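Local coordinates for Slr1951 protein (PDB 3HX1) that is of unknown function but carries an FHA domain, a module that in relatives binds phosphothreonine peptides, at residues I15-D19 / A20-E24; V25-E29 / T30-I34. One frame throughout, in Å; residues are numbered along the deposited sequence.

Contact 1. Residues I15-D19 / A20-E24; sequences IILDD and AGRRE
Strands 15-18 and 21-24 run antiparallel, and Ile-16 and Arg-23 form a hydrogen-bonded pair with both N-O distances at 2.8 Å, from Ile-16 N to Arg-23 O and from Arg-23 N to Ile-16 O. Asp-18 and Gly-21 close the end, with Gly-21 N 2.6 Å from Asp-18 O. Gly-21 has a positive phi of 100°, a backbone conformation that suits glycine. On the sheet face of Ile-16 and Asp-18, Arg-23 lies alongside Ile-16, whose CG2 sits over one face of the guanidinium, offset toward its rim. A bend at chi3 (133°) swings the guanidinium across onto strand 15-18. Arg-23 NH2 makes a long salt bridge of 3.4 Å to Asp-18 OD2, with the two planes 52° apart. Arg-23 NH2 also hydrogen-bonds to Arg-43 O, and OD2 accepts from Lys-45 N. Asp-18 OD1 takes Ala-20 N at 3.1 Å, from above the carboxylate plane. A water donates to both OD1 and Gly-21 O. The Asp-18 carboxylate thus braces the turn through one oxygen and meets Arg-23 through the other. On the other sheet face, Leu-17 CD1 lies over the Arg-22 guanidinium, and Ile-15 CG2 touches Arg-22 CG at 3.7 Å. Ile-15 CG1 packs beside Glu-24 CG, while Glu-24 OE1 reaches Arg-115 in a salt bridge. This is a 2:2 beta hairpin, its two-residue loop in a type I turn, at the edge of an FHA-domain sheet.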
# COMPACT_ATOMS: atom_id res chain seq x y z
N ILE A 15 2.26 7.25 3.83
CA ILE A 15 2.82 8.28 2.96
C ILE A 15 2.89 7.71 1.55
O ILE A 15 3.70 6.82 1.25
CB ILE A 15 4.23 8.72 3.40
CG1 ILE A 15 4.20 9.25 4.83
CG2 ILE A 15 4.77 9.80 2.46
CD1 ILE A 15 4.27 8.17 5.88
N ILE A 16 2.05 8.23 0.67
CA ILE A 16 1.99 7.77 -0.71
C ILE A 16 2.70 8.69 -1.69
O ILE A 16 2.50 9.91 -1.68
CB ILE A 16 0.52 7.61 -1.16
CG1 ILE A 16 -0.18 6.59 -0.25
CG2 ILE A 16 0.46 7.17 -2.63
CD1 ILE A 16 -1.67 6.58 -0.38
N LEU A 17 3.52 8.09 -2.54
CA LEU A 17 4.26 8.84 -3.55
C LEU A 17 3.95 8.27 -4.93
O LEU A 17 4.28 7.12 -5.22
CB LEU A 17 5.76 8.74 -3.30
CG LEU A 17 6.60 9.40 -4.39
CD1 LEU A 17 6.21 10.87 -4.51
CD2 LEU A 17 8.08 9.26 -4.07
N ASP A 18 3.33 9.09 -5.78
CA ASP A 18 3.00 8.66 -7.13
C ASP A 18 2.91 9.84 -8.08
O ASP A 18 3.27 10.96 -7.73
CB ASP A 18 1.66 7.91 -7.13
CG ASP A 18 0.55 8.70 -6.45
OD1 ASP A 18 0.69 9.93 -6.27
OD2 ASP A 18 -0.47 8.08 -6.09
N ASP A 19 2.44 9.59 -9.30
CA ASP A 19 2.30 10.62 -10.32
C ASP A 19 1.69 11.93 -9.80
O ASP A 19 1.93 13.00 -10.36
CB ASP A 19 1.45 10.10 -11.49
CG ASP A 19 2.08 8.92 -12.21
OD1 ASP A 19 3.16 8.45 -11.77
OD2 ASP A 19 1.48 8.45 -13.21
N ALA A 20 0.90 11.84 -8.73
CA ALA A 20 0.26 13.02 -8.15
C ALA A 20 1.07 13.69 -7.04
O ALA A 20 0.58 14.63 -6.41
CB ALA A 20 -1.11 12.65 -7.61
N GLY A 21 2.28 13.20 -6.80
CA GLY A 21 3.12 13.77 -5.76
C GLY A 21 3.10 12.96 -4.48
O GLY A 21 2.57 11.86 -4.44
N ARG A 22 3.66 13.52 -3.42
CA ARG A 22 3.70 12.82 -2.14
C ARG A 22 2.57 13.33 -1.25
O ARG A 22 2.42 14.55 -1.06
CB ARG A 22 5.06 13.05 -1.47
CG ARG A 22 5.19 12.35 -0.14
CD ARG A 22 6.56 12.54 0.53
NE ARG A 22 7.66 11.94 -0.23
CZ ARG A 22 8.37 12.58 -1.16
NH1 ARG A 22 8.11 13.85 -1.47
NH2 ARG A 22 9.35 11.95 -1.79
N ARG A 23 1.76 12.42 -0.70
CA ARG A 23 0.65 12.83 0.17
C ARG A 23 0.45 11.83 1.30
O ARG A 23 0.93 10.70 1.22
CB ARG A 23 -0.65 12.92 -0.61
CG ARG A 23 -1.26 11.56 -0.91
CD ARG A 23 -2.54 11.71 -1.70
NE ARG A 23 -2.56 10.78 -2.82
CZ ARG A 23 -2.92 9.51 -2.73
NH1 ARG A 23 -3.28 8.99 -1.57
NH2 ARG A 23 -2.89 8.75 -3.82
N GLU A 24 -0.25 12.25 2.34
CA GLU A 24 -0.50 11.37 3.48
C GLU A 24 -1.95 10.93 3.63
O GLU A 24 -2.88 11.70 3.37
CB GLU A 24 -0.03 12.03 4.77
CG GLU A 24 1.45 11.81 5.08
CD GLU A 24 1.90 12.52 6.34
OE1 GLU A 24 1.07 12.75 7.24
OE2 GLU A 24 3.11 12.84 6.44
O HOH W 1 0.10 11.29 -4.05

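Contact 2. Residues V25-E29 / T30-I34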
# COMPACT_ATOMS: atom_id res chain seq x y z
N VAL A 25 -2.13 9.68 4.03
CA VAL A 25 -3.44 9.08 4.23
C VAL A 25 -3.48 8.51 5.63
O VAL A 25 -2.52 7.89 6.10
CB VAL A 25 -3.68 7.93 3.24
CG1 VAL A 25 -5.01 7.27 3.52
CG2 VAL A 25 -3.63 8.45 1.82
N LEU A 26 -4.60 8.72 6.31
CA LEU A 26 -4.75 8.20 7.66
C LEU A 26 -5.45 6.86 7.50
O LEU A 26 -6.50 6.79 6.86
CB LEU A 26 -5.61 9.14 8.50
CG LEU A 26 -5.89 8.62 9.90
CD1 LEU A 26 -4.62 8.69 10.73
CD2 LEU A 26 -7.00 9.46 10.53
N LEU A 27 -4.86 5.80 8.04
CA LEU A 27 -5.46 4.47 7.94
C LEU A 27 -6.42 4.29 9.10
O LEU A 27 -6.02 4.22 10.27
CB LEU A 27 -4.37 3.41 7.95
CG LEU A 27 -4.18 2.67 6.63
CD1 LEU A 27 -4.32 3.60 5.45
CD2 LEU A 27 -2.82 1.99 6.64
N THR A 28 -7.70 4.20 8.77
CA THR A 28 -8.77 4.10 9.75
C THR A 28 -9.56 2.80 9.73
O THR A 28 -9.98 2.30 10.77
CB THR A 28 -9.76 5.29 9.55
OG1 THR A 28 -9.23 6.48 10.15
CG2 THR A 28 -11.13 4.97 10.13
N GLU A 29 -9.77 2.26 8.53
CA GLU A 29 -10.57 1.05 8.38
C GLU A 29 -9.86 -0.29 8.54
O GLU A 29 -8.64 -0.35 8.70
CB GLU A 29 -11.30 1.09 7.04
CG GLU A 29 -12.27 2.26 6.88
CD GLU A 29 -13.28 2.35 8.03
OE1 GLU A 29 -14.05 1.38 8.22
OE2 GLU A 29 -13.29 3.37 8.74
N THR A 30 -10.66 -1.35 8.48
CA THR A 30 -10.20 -2.72 8.63
C THR A 30 -9.65 -3.35 7.35
O THR A 30 -8.75 -4.19 7.40
CB THR A 30 -11.36 -3.60 9.12
OG1 THR A 30 -11.69 -3.23 10.47
CG2 THR A 30 -10.99 -5.07 9.06
N PHE A 31 -10.21 -2.94 6.22
CA PHE A 31 -9.80 -3.47 4.93
C PHE A 31 -9.68 -2.31 3.95
O PHE A 31 -10.50 -1.39 3.95
CB PHE A 31 -10.86 -4.47 4.46
CG PHE A 31 -10.53 -5.16 3.17
CD1 PHE A 31 -9.77 -6.32 3.15
CD2 PHE A 31 -11.02 -4.66 1.97
CE1 PHE A 31 -9.49 -6.98 1.96
CE2 PHE A 31 -10.74 -5.31 0.77
CZ PHE A 31 -9.98 -6.47 0.76
N TYR A 32 -8.65 -2.35 3.11
CA TYR A 32 -8.44 -1.30 2.12
C TYR A 32 -7.89 -1.90 0.85
O TYR A 32 -6.91 -2.64 0.89
CB TYR A 32 -7.41 -0.28 2.62
CG TYR A 32 -7.89 0.73 3.63
CD1 TYR A 32 -8.80 1.73 3.26
CD2 TYR A 32 -7.38 0.74 4.92
CE1 TYR A 32 -9.16 2.73 4.17
CE2 TYR A 32 -7.75 1.73 5.84
CZ TYR A 32 -8.64 2.72 5.46
OH TYR A 32 -8.98 3.71 6.36
N THR A 33 -8.52 -1.62 -0.29
CA THR A 33 -7.99 -2.11 -1.55
C THR A 33 -7.11 -0.97 -2.03
O THR A 33 -7.37 0.20 -1.71
CB THR A 33 -9.08 -2.38 -2.61
OG1 THR A 33 -9.90 -1.22 -2.77
CG2 THR A 33 -9.92 -3.57 -2.20
N ILE A 34 -6.08 -1.29 -2.79
CA ILE A 34 -5.17 -0.27 -3.28
C ILE A 34 -4.91 -0.47 -4.75
O ILE A 34 -4.73 -1.60 -5.21
CB ILE A 34 -3.83 -0.37 -2.53
CG1 ILE A 34 -4.06 -0.15 -1.03
CG2 ILE A 34 -2.85 0.64 -3.08
CD1 ILE A 34 -2.83 -0.42 -0.20
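Tyr-32 OH accepts two backbone N-H groups from consecutive residues. Glu-29 N lies 2.7 Å from Tyr-32 OH, with a nearly straight bond of 166°. Thr-28 N is 2.8 Å from the same Tyr-32 OH and meets the ring at its edge, in plane. Two donors therefore grip one hydroxyl oxygen and fix the end of the ring against the loop. With CG beside its own backbone N (chi1 -78°), Tyr-32 extends back across the bend to reach them. This bend links strand 21-27 of one sheet to strand 31-35 of the other, so it is a crossover between the two sheets of the FHA beta sandwich. Thr-28 O and Glu-29 O are held from outside the bend, by Arg-58 NH1 and Tyr-68 OH respectively. Glu-29 CB lies over one face of the Tyr-32 ring as a CH-pi contact, 4.0 Å from the centroid. The Glu-29 chain then bends at chi2 and leads its carboxylate away from the ring. Leu-27 approaches the ring obliquely, with Leu-27 CG 3.8 Å from Tyr-32 CE2. Leu-27 and Tyr-32 also both touch Tyr-68 on strand 68-72.

In the fold
From the N terminus, strand 11-18 enters contact 1, where the chain reverses tightly at residues 18-21 and returns as strand 21-27. Contact 1 is complete before contact 2 begins, so the two follow in series and neither nests in nor crosses the other. Strand 21-27 serves both: it forms one arm of the hairpin and then leads into the bend at 28-30. Contact 2 closes that wider bend and passes the chain to strand 31-35 in the second sheet. The centres lie about 15 Å apart, but the contacts meet where Ile-16 CD1 packs on Val-25 CG2 at 3.5 Å. Contact 1 pairs the edge strand with its neighbour within one sheet; contact 2 ties that sheet to the second.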